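PDB 3IQ1: DPS family protein from Vibrio cholerae O1 biovar El Tor, which probably oxidises and stores iron as a twelve-subunit, ferritin-like shell of the Dps family. Local coordinates for residues N7-L11 / R73-S78; K66-L70 / Y143-Q147; M107-V111 / L154-L158. One frame throughout, in Å; residues are numbered along the deposited sequence.

Interaction 1: N7-L11 / R73-S78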
loop_
_atom_site.group_PDB
_atom_site.type_symbol
_atom_site.label_atom_id
_atom_site.label_comp_id
_atom_site.label_asym_id
_atom_site.label_seq_id
_atom_site.Cartn_x
_atom_site.Cartn_y
_atom_site.Cartn_z
ATOM N N ASN B 7 42.587 -2.551 11.261
ATOM C CA ASN B 7 41.889 -2.816 10.000
ATOM C C ASN B 7 41.152 -1.556 9.530
ATOM O O ASN B 7 41.235 -0.515 10.162
ATOM C CB ASN B 7 41.006 -4.034 10.119
ATOM C CG ASN B 7 39.967 -3.910 11.172
ATOM O OD1 ASN B 7 39.641 -2.830 11.602
ATOM N ND2 ASN B 7 39.479 -5.037 11.635
ATOM N N LEU B 8 40.452 -1.665 8.420
ATOM C CA LEU B 8 39.805 -0.503 7.794
ATOM C C LEU B 8 38.794 0.166 8.719
ATOM O O LEU B 8 38.621 1.407 8.674
ATOM C CB LEU B 8 39.148 -0.885 6.470
ATOM C CG LEU B 8 40.210 -1.098 5.373
ATOM C CD1 LEU B 8 39.539 -1.686 4.115
ATOM C CD2 LEU B 8 41.030 0.189 5.054
ATOM N N ILE B 9 38.135 -0.611 9.573
ATOM C CA ILE B 9 37.145 -0.038 10.472
ATOM C C ILE B 9 37.776 0.445 11.793
ATOM O O ILE B 9 37.059 0.924 12.680
ATOM C CB ILE B 9 35.915 -0.959 10.728
ATOM C CG1 ILE B 9 36.323 -2.236 11.470
ATOM C CG2 ILE B 9 35.224 -1.236 9.391
ATOM C CD1 ILE B 9 35.090 -3.038 12.010
ATOM N N GLY B 10 39.095 0.340 11.912
ATOM C CA GLY B 10 39.803 0.870 13.064
ATOM C C GLY B 10 39.957 -0.053 14.271
ATOM O O GLY B 10 40.381 0.409 15.347
ATOM N N LEU B 11 39.611 -1.324 14.103
ATOM C CA LEU B 11 39.778 -2.357 15.147
ATOM C C LEU B 11 41.115 -3.038 15.017
ATOM O O LEU B 11 41.771 -2.965 13.964
ATOM C CB LEU B 11 38.622 -3.363 15.161
ATOM C CG LEU B 11 37.244 -2.741 15.405
ATOM C CD1 LEU B 11 36.225 -3.864 15.484
ATOM C CD2 LEU B 11 37.166 -1.825 16.639
ATOM N N ARG B 73 29.235 -9.119 8.176
ATOM C CA ARG B 73 30.045 -8.774 9.370
ATOM C C ARG B 73 31.493 -9.264 9.194
ATOM O O ARG B 73 32.416 -8.583 9.536
ATOM C CB ARG B 73 29.441 -9.341 10.672
ATOM C CG ARG B 73 30.098 -8.863 11.937
ATOM C CD ARG B 73 29.976 -7.356 12.165
ATOM N NE ARG B 73 30.939 -6.872 13.130
ATOM C CZ ARG B 73 31.269 -5.594 13.268
ATOM N NH1 ARG B 73 30.609 -4.672 12.567
ATOM N NH2 ARG B 73 32.191 -5.222 14.144
ATOM N N ILE B 74 31.673 -10.470 8.666
ATOM C CA ILE B 74 33.000 -11.017 8.385
ATOM C C ILE B 74 33.747 -10.121 7.410
ATOM O O ILE B 74 34.923 -9.759 7.624
ATOM C CB ILE B 74 32.900 -12.478 7.896
ATOM C CG1 ILE B 74 32.392 -13.387 9.047
ATOM C CG2 ILE B 74 34.257 -12.946 7.303
ATOM C CD1 ILE B 74 31.839 -14.784 8.603
ATOM N N LEU B 75 33.064 -9.707 6.349
ATOM C CA LEU B 75 33.665 -8.785 5.362
ATOM C C LEU B 75 34.023 -7.438 6.037
ATOM O O LEU B 75 35.018 -6.812 5.707
ATOM C CB LEU B 75 32.669 -8.563 4.207
ATOM C CG LEU B 75 32.488 -9.754 3.264
ATOM C CD1 LEU B 75 31.135 -9.661 2.520
ATOM C CD2 LEU B 75 33.688 -9.833 2.327
ATOM N N THR B 76 33.180 -6.999 6.951
ATOM C CA THR B 76 33.305 -5.737 7.650
ATOM C C THR B 76 34.557 -5.749 8.523
ATOM O O THR B 76 35.220 -4.728 8.639
ATOM C CB THR B 76 32.008 -5.428 8.445
ATOM O OG1 THR B 76 30.927 -5.159 7.498
ATOM C CG2 THR B 76 32.135 -4.206 9.303
ATOM N N LEU B 77 34.917 -6.922 9.003
ATOM C CA LEU B 77 36.126 -7.159 9.791
ATOM C C LEU B 77 37.362 -7.396 8.909
ATOM O O LEU B 77 38.412 -7.775 9.421
ATOM C CB LEU B 77 35.931 -8.327 10.788
ATOM C CG LEU B 77 34.930 -8.050 11.928
ATOM C CD1 LEU B 77 34.625 -9.408 12.596
ATOM C CD2 LEU B 77 35.470 -7.035 12.909
ATOM N N SER B 78 37.229 -7.157 7.599
ATOM C CA SER B 78 38.312 -7.373 6.596
ATOM C C SER B 78 38.775 -8.813 6.584
ATOM O O SER B 78 39.958 -9.099 6.488
ATOM C CB SER B 78 39.480 -6.406 6.798
ATOM O OG SER B 78 39.036 -5.082 6.594
HETATM O O HOH W 1 41.064 -7.435 10.280
HETATM O O HOH W 2 41.453 -3.909 6.712
HETATM O O HOH W 3 37.800 -3.686 8.590
#
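The Arg-73 guanidinium meets Ile-9 and Leu-11 obliquely: Ile-9 CD1 lies 4.2 Å from Arg-73 NH2, and Leu-11 CD1 approaches the same nitrogen. The second flat group, the Asn-7 amide, turns its ND2 to the end of helix 49-76 and its OD1 back into its own turn. ND2 is 3.7 Å from Leu-77 O, too far for a direct bond, and water 1 fills the step by accepting from ND2 and donating to Leu-77 O. OD1 accepts from Leu-11 N at 2.9 Å, the donor tilted 34° from the carbonyl plane, and more weakly from Ile-9 N. Asn-7 CG stands between the backbone N and carbonyl carbon (chi1 60°), which folds the amide over the type I turn of Asn-7 to Gly-10.

Ile-9 makes the largest apolar contribution. Its CG2 comes to 3.6 Å from Thr-76 O, while CD1 reaches 4.1 Å from Leu-77 CD2; the same methyl of Leu-77 also touches Leu-11 CD1. Waters 2 and 3 complete the joint. Water 3 accepts from Ile-9 N, donates to Thr-76 O at 2.8 Å and also bonds Ser-78 OG; water 2 joins that hydroxyl to Leu-8 N. Ser-78, with positive phi, is the C-prime residue of the Schellman motif that ends the helix.

Arg-73 is salt-bridged to Asp-133 and to Glu-148 of a second subunit, whose Arg-122 also bonds Ile-9 O. Polar recognition between these two segments is therefore carried by water, with Thr-76 O and Leu-77 O, carbonyls at the helix terminus, serving as acceptors, whereas direct contact is made mainly by methyls, against leucine side chains, a helix-end carbonyl and the guanidinium; the N-terminal turn is fitted to the helix end beside a subunit interface.

Interaction 2: K66-L70 / Y143-Q147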
loop_
_atom_site.group_PDB
_atom_site.type_symbol
_atom_site.label_atom_id
_atom_site.label_comp_id
_atom_site.label_asym_id
_atom_site.label_seq_id
_atom_site.Cartn_x
_atom_site.Cartn_y
_atom_site.Cartn_z
ATOM N N LYS B 66 19.970 -13.926 8.496
ATOM C CA LYS B 66 21.113 -13.967 9.433
ATOM C C LYS B 66 22.375 -14.359 8.748
ATOM O O LYS B 66 23.423 -13.805 9.042
ATOM C CB LYS B 66 20.800 -14.858 10.623
ATOM C CG LYS B 66 19.751 -14.203 11.563
ATOM C CD LYS B 66 19.485 -14.947 12.861
ATOM C CE LYS B 66 18.582 -14.217 13.840
ATOM N NZ LYS B 66 17.125 -14.186 13.393
ATOM N N ILE B 67 22.307 -15.300 7.811
ATOM C CA ILE B 67 23.438 -15.717 7.026
ATOM C C ILE B 67 24.020 -14.532 6.246
ATOM O O ILE B 67 25.241 -14.314 6.241
ATOM C CB ILE B 67 23.067 -16.848 6.064
ATOM C CG1 ILE B 67 22.955 -18.166 6.838
ATOM C CG2 ILE B 67 24.117 -16.980 5.021
ATOM C CD1 ILE B 67 22.189 -19.265 6.052
ATOM N N ASP B 68 23.118 -13.746 5.666
ATOM C CA ASP B 68 23.507 -12.548 4.881
ATOM C C ASP B 68 24.285 -11.564 5.791
ATOM O O ASP B 68 25.390 -11.114 5.455
ATOM C CB ASP B 68 22.258 -11.828 4.349
ATOM C CG ASP B 68 21.376 -12.690 3.407
ATOM O OD1 ASP B 68 21.836 -13.769 2.995
ATOM O OD2 ASP B 68 20.219 -12.255 3.048
ATOM N N GLU B 69 23.719 -11.294 6.950
ATOM C CA GLU B 69 24.266 -10.317 7.904
ATOM C C GLU B 69 25.590 -10.806 8.498
ATOM O O GLU B 69 26.476 -10.041 8.764
ATOM C CB GLU B 69 23.242 -9.864 8.972
ATOM C CG GLU B 69 23.558 -8.494 9.709
ATOM C CD GLU B 69 22.396 -7.887 10.547
ATOM O OE1 GLU B 69 22.578 -6.803 11.138
ATOM O OE2 GLU B 69 21.303 -8.470 10.611
ATOM N N LEU B 70 25.686 -12.105 8.703
ATOM C CA LEU B 70 26.900 -12.687 9.229
ATOM C C LEU B 70 28.065 -12.647 8.243
ATOM O O LEU B 70 29.170 -12.229 8.590
ATOM C CB LEU B 70 26.568 -14.107 9.669
ATOM C CG LEU B 70 27.522 -14.967 10.368
ATOM C CD1 LEU B 70 28.139 -14.223 11.589
ATOM C CD2 LEU B 70 26.733 -16.245 10.832
ATOM N N TYR B 143 20.928 -11.943 17.637
ATOM C CA TYR B 143 20.688 -13.325 17.295
ATOM C C TYR B 143 20.261 -14.155 18.495
ATOM O O TYR B 143 19.329 -14.969 18.428
ATOM C CB TYR B 143 21.910 -13.968 16.645
ATOM C CG TYR B 143 22.276 -13.451 15.239
ATOM C CD1 TYR B 143 21.607 -12.373 14.642
ATOM C CD2 TYR B 143 23.258 -14.046 14.529
ATOM C CE1 TYR B 143 21.917 -11.927 13.346
ATOM C CE2 TYR B 143 23.626 -13.569 13.247
ATOM C CZ TYR B 143 22.939 -12.514 12.680
ATOM O OH TYR B 143 23.278 -12.107 11.437
ATOM N N ILE B 144 20.926 -13.925 19.630
ATOM C CA ILE B 144 20.645 -14.672 20.855
ATOM C C ILE B 144 19.228 -14.384 21.316
ATOM O O ILE B 144 18.445 -15.293 21.615
ATOM C CB ILE B 144 21.672 -14.331 21.956
ATOM C CG1 ILE B 144 23.051 -14.915 21.607
ATOM C CG2 ILE B 144 21.204 -14.847 23.316
ATOM C CD1 ILE B 144 24.170 -14.268 22.373
ATOM N N ARG B 145 18.832 -13.123 21.339
ATOM C CA ARG B 145 17.543 -12.825 21.943
ATOM C C ARG B 145 16.408 -13.414 21.066
ATOM O O ARG B 145 15.378 -13.866 21.590
ATOM C CB ARG B 145 17.377 -11.344 22.149
ATOM C CG ARG B 145 17.201 -10.546 20.900
ATOM C CD ARG B 145 17.420 -9.053 21.165
ATOM N NE ARG B 145 16.338 -8.513 21.985
ATOM C CZ ARG B 145 16.049 -7.209 22.097
ATOM N NH1 ARG B 145 15.020 -6.814 22.816
ATOM N NH2 ARG B 145 16.791 -6.319 21.508
ATOM N N GLU B 146 16.577 -13.345 19.747
ATOM C CA GLU B 146 15.584 -13.843 18.836
ATOM C C GLU B 146 15.473 -15.368 18.935
ATOM O O GLU B 146 14.350 -15.966 18.923
ATOM C CB GLU B 146 15.876 -13.399 17.394
ATOM C CG GLU B 146 15.728 -11.880 17.209
ATOM C CD GLU B 146 16.189 -11.394 15.866
ATOM O OE1 GLU B 146 16.218 -12.212 14.936
ATOM O OE2 GLU B 146 16.474 -10.168 15.724
ATOM N N GLN B 147 16.631 -16.011 19.041
ATOM C CA GLN B 147 16.655 -17.469 18.955
ATOM C C GLN B 147 16.279 -18.095 20.258
ATOM O O GLN B 147 15.699 -19.190 20.285
ATOM C CB GLN B 147 17.970 -18.003 18.383
ATOM C CG GLN B 147 18.049 -17.629 16.939
ATOM C CD GLN B 147 19.427 -17.844 16.323
ATOM O OE1 GLN B 147 20.408 -18.102 17.041
ATOM N NE2 GLN B 147 19.505 -17.732 15.025
HETATM O O HOH W 4 16.560 -17.223 13.545
#
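Lys-66 lays its aliphatic chain over one face of the Tyr-143 ring and carries its ammonium on to Glu-146. Lys-66 CD sits 3.8 Å from the centroid of the Tyr-143 ring, 13° off the normal, which meets the geometry of a CH-pi contact; CG and CE lie over the same side, Lys-66 CG at 3.6 Å from Tyr-143 CE1. The two side chains run in opposite directions, each reaching toward the other's helix. Lys-66 is extended through chi3 and bends only at chi4, turning NZ toward Glu-146 OE1, 2.7 Å away and nearly in line with the carboxylate C-O bond. This salt bridge is joined by water 4, which accepts from NZ and, weakly, from Gln-147 NE2. Gln-147 itself is held by Gln-121 and Tyr-30, and its NE2 packs 3.5 Å from Lys-66 CD. At the backbone, Lys-66 O lies 2.9 Å from Tyr-143 OH.

Glu-69 follows one turn on. Its CB touches Tyr-143 OH at 3.3 Å, and its OE2 stands at the ring edge, near the ring plane, with carboxylate and ring planes 78° apart. Leu-70 closes the segment, its N 3.6 Å from Tyr-143 OH.

The axes of the short segments are 13.6 Å apart and nearly antiparallel at 170°. Lys-66, Tyr-143 and Gln-147 are buried, and the two glutamates lie at the exposed margin. Tyr-30 of helix 13-43 and Gln-121 of helix 103-131 border the contact, which joins neighbouring antiparallel helices 49-76 and 134-158 across a wide gap spanned by long side chains, within the four-helix bundle that defines the ferritin-like fold.

Interaction 3: M107-V111 / L154-L158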
loop_
_atom_site.group_PDB
_atom_site.type_symbol
_atom_site.label_atom_id
_atom_site.label_comp_id
_atom_site.label_asym_id
_atom_site.label_seq_id
_atom_site.Cartn_x
_atom_site.Cartn_y
_atom_site.Cartn_z
HETATM N N MSE B 107 11.203 -30.783 14.140
HETATM C CA MSE B 107 11.148 -29.782 15.219
HETATM C C MSE B 107 12.267 -30.011 16.252
HETATM O O MSE B 107 12.905 -29.065 16.702
HETATM C CB MSE B 107 9.777 -29.779 15.888
HETATM C CG MSE B 107 8.692 -29.204 14.944
HETATM SE SE MSE B 107 8.760 -27.317 14.613
HETATM C CE MSE B 107 8.092 -26.910 16.382
ATOM N N GLN B 108 12.502 -31.267 16.633
ATOM C CA GLN B 108 13.634 -31.564 17.546
ATOM C C GLN B 108 14.983 -31.211 16.927
ATOM O O GLN B 108 15.898 -30.722 17.609
ATOM C CB GLN B 108 13.618 -33.039 17.949
ATOM C CG GLN B 108 14.591 -33.361 19.091
ATOM C CD GLN B 108 14.292 -32.594 20.372
ATOM O OE1 GLN B 108 13.161 -32.606 20.874
ATOM N NE2 GLN B 108 15.298 -31.897 20.905
ATOM N N GLY B 109 15.105 -31.463 15.625
ATOM C CA GLY B 109 16.313 -31.066 14.851
ATOM C C GLY B 109 16.575 -29.582 14.979
ATOM O O GLY B 109 17.702 -29.147 15.228
ATOM N N LEU B 110 15.513 -28.826 14.883
ATOM C CA LEU B 110 15.612 -27.368 15.011
ATOM C C LEU B 110 16.061 -27.010 16.402
ATOM O O LEU B 110 16.976 -26.185 16.566
ATOM C CB LEU B 110 14.270 -26.703 14.667
ATOM C CG LEU B 110 13.898 -26.713 13.163
ATOM C CD1 LEU B 110 12.578 -25.977 13.016
ATOM C CD2 LEU B 110 14.946 -26.001 12.279
ATOM N N VAL B 111 15.424 -27.581 17.431
ATOM C CA VAL B 111 15.817 -27.272 18.800
ATOM C C VAL B 111 17.313 -27.543 18.998
ATOM O O VAL B 111 18.067 -26.734 19.593
ATOM C CB VAL B 111 14.961 -28.049 19.794
ATOM C CG1 VAL B 111 15.556 -28.002 21.255
ATOM C CG2 VAL B 111 13.538 -27.461 19.812
ATOM N N LEU B 154 9.440 -23.565 19.946
ATOM C CA LEU B 154 9.634 -24.895 19.414
ATOM C C LEU B 154 9.436 -25.928 20.523
ATOM O O LEU B 154 8.769 -26.953 20.334
ATOM C CB LEU B 154 11.054 -25.004 18.863
ATOM C CG LEU B 154 11.372 -24.132 17.659
ATOM C CD1 LEU B 154 12.869 -24.302 17.279
ATOM C CD2 LEU B 154 10.462 -24.417 16.459
ATOM N N ASN B 155 10.059 -25.701 21.673
ATOM C CA ASN B 155 9.898 -26.624 22.841
ATOM C C ASN B 155 8.453 -26.678 23.355
ATOM O O ASN B 155 7.988 -27.739 23.777
ATOM C CB ASN B 155 10.825 -26.238 23.975
ATOM C CG ASN B 155 12.200 -26.860 23.831
ATOM O OD1 ASN B 155 12.396 -28.115 23.927
ATOM N ND2 ASN B 155 13.193 -26.004 23.619
ATOM N N ALA B 156 7.732 -25.563 23.249
ATOM C CA ALA B 156 6.311 -25.524 23.637
ATOM C C ALA B 156 5.529 -26.486 22.739
ATOM O O ALA B 156 4.727 -27.255 23.235
ATOM C CB ALA B 156 5.700 -24.049 23.593
ATOM N N TRP B 157 5.777 -26.433 21.429
ATOM C CA TRP B 157 5.096 -27.271 20.456
ATOM C C TRP B 157 5.349 -28.749 20.761
ATOM O O TRP B 157 4.464 -29.616 20.645
ATOM C CB TRP B 157 5.591 -26.920 19.054
ATOM C CG TRP B 157 4.844 -27.607 17.955
ATOM C CD1 TRP B 157 3.835 -27.069 17.221
ATOM C CD2 TRP B 157 5.119 -28.890 17.386
ATOM N NE1 TRP B 157 3.430 -27.970 16.260
ATOM C CE2 TRP B 157 4.207 -29.088 16.334
ATOM C CE3 TRP B 157 6.034 -29.913 17.680
ATOM C CZ2 TRP B 157 4.194 -30.251 15.576
ATOM C CZ3 TRP B 157 6.014 -31.077 16.929
ATOM C CH2 TRP B 157 5.099 -31.236 15.883
ATOM N N LEU B 158 6.571 -29.035 21.201
ATOM C CA LEU B 158 6.996 -30.412 21.456
ATOM C C LEU B 158 6.530 -30.986 22.766
ATOM O O LEU B 158 6.686 -32.192 22.999
ATOM C CB LEU B 158 8.540 -30.506 21.450
ATOM C CG LEU B 158 9.171 -30.331 20.075
ATOM C CD1 LEU B 158 10.633 -30.025 20.188
ATOM C CD2 LEU B 158 8.993 -31.614 19.250
#
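Met-107, a selenomethionine, crosses Trp-157 at about a right angle and covers one face of the indole. Met-107 CG lies 4.0 Å from the centroid of the Trp-157 six-membered ring, 21° off its normal, a CH-pi contact. Met-107 CE comes down nearer the rim and also meets Trp-157 CB at 3.7 Å. The selenium stands above the same face at a longer 5.0 Å from that Trp-157 centroid, in a Met-aromatic arrangement. Bends at chi2 (-71°) and chi3 bring the terminal methyl back to the indole while also pressing it on Leu-154, where Met-107 CE to Leu-154 CD2 is 3.4 Å, tighter than ordinary van der Waals contact.

Leu-154 crosses Met-107 obliquely but slides past Val-111 in the opposite direction. Its CB meets Val-111 CG2 at 3.6 Å, and its CD1 rests 3.8 Å from Leu-110 CB. Val-111 and Leu-158 also run antiparallel to each other, with Val-111 CG2 at 3.9 Å from Leu-158 CD1; the other methyl of the valine, CG1, faces the Asn-155 amide across a near-perpendicular crossing. Leu-158 divides its branches, CD2 going to Met-107 CB and CD1 to Gln-108 OE1.

The segment axes lie 9.8 Å apart with a signed crossing angle of -145°, close enough for these side chains to interlock between the adjacent helices 103-131 and 134-158 of the ferritin-like bundle. Polar ends are turned to other partners: Trp-157 NE1 to Glu-51, Asn-155 ND2 to Val-151 O, and Gln-108 NE2 to Asp-112. Phe-50 of a neighbouring subunit meets the indole. Since direct cross-segment contacts are mostly apolar, with neither hydrogen bond nor salt bridge between the segments, cohesion here probably comes from the fit of methyls, the Met-107 side chain and the ring face.

How the interactions relate
Interactions 1 and 3 lie on opposite sides of the chain's centre, their own centres 36 Å apart, and interaction 2 sits between them, 18 Å from each and only 6 Å from the chain's centre. Helix 49-76 serves interactions 1 and 2; helix 134-158 serves 2 and 3. Chemistry follows place. The partly buried interaction 1 joins an irregular segment to a helix end through waters, whereas both buried contacts pair helices: interaction 2 spans widely spaced axes with a salt bridge and a lysine-covered ring, and interaction 3 fills a closer spacing with apolar groups. In interactions 1 and 3, residues of the contact (Arg-73 and Ile-9; Trp-157) also meet neighbouring subunits.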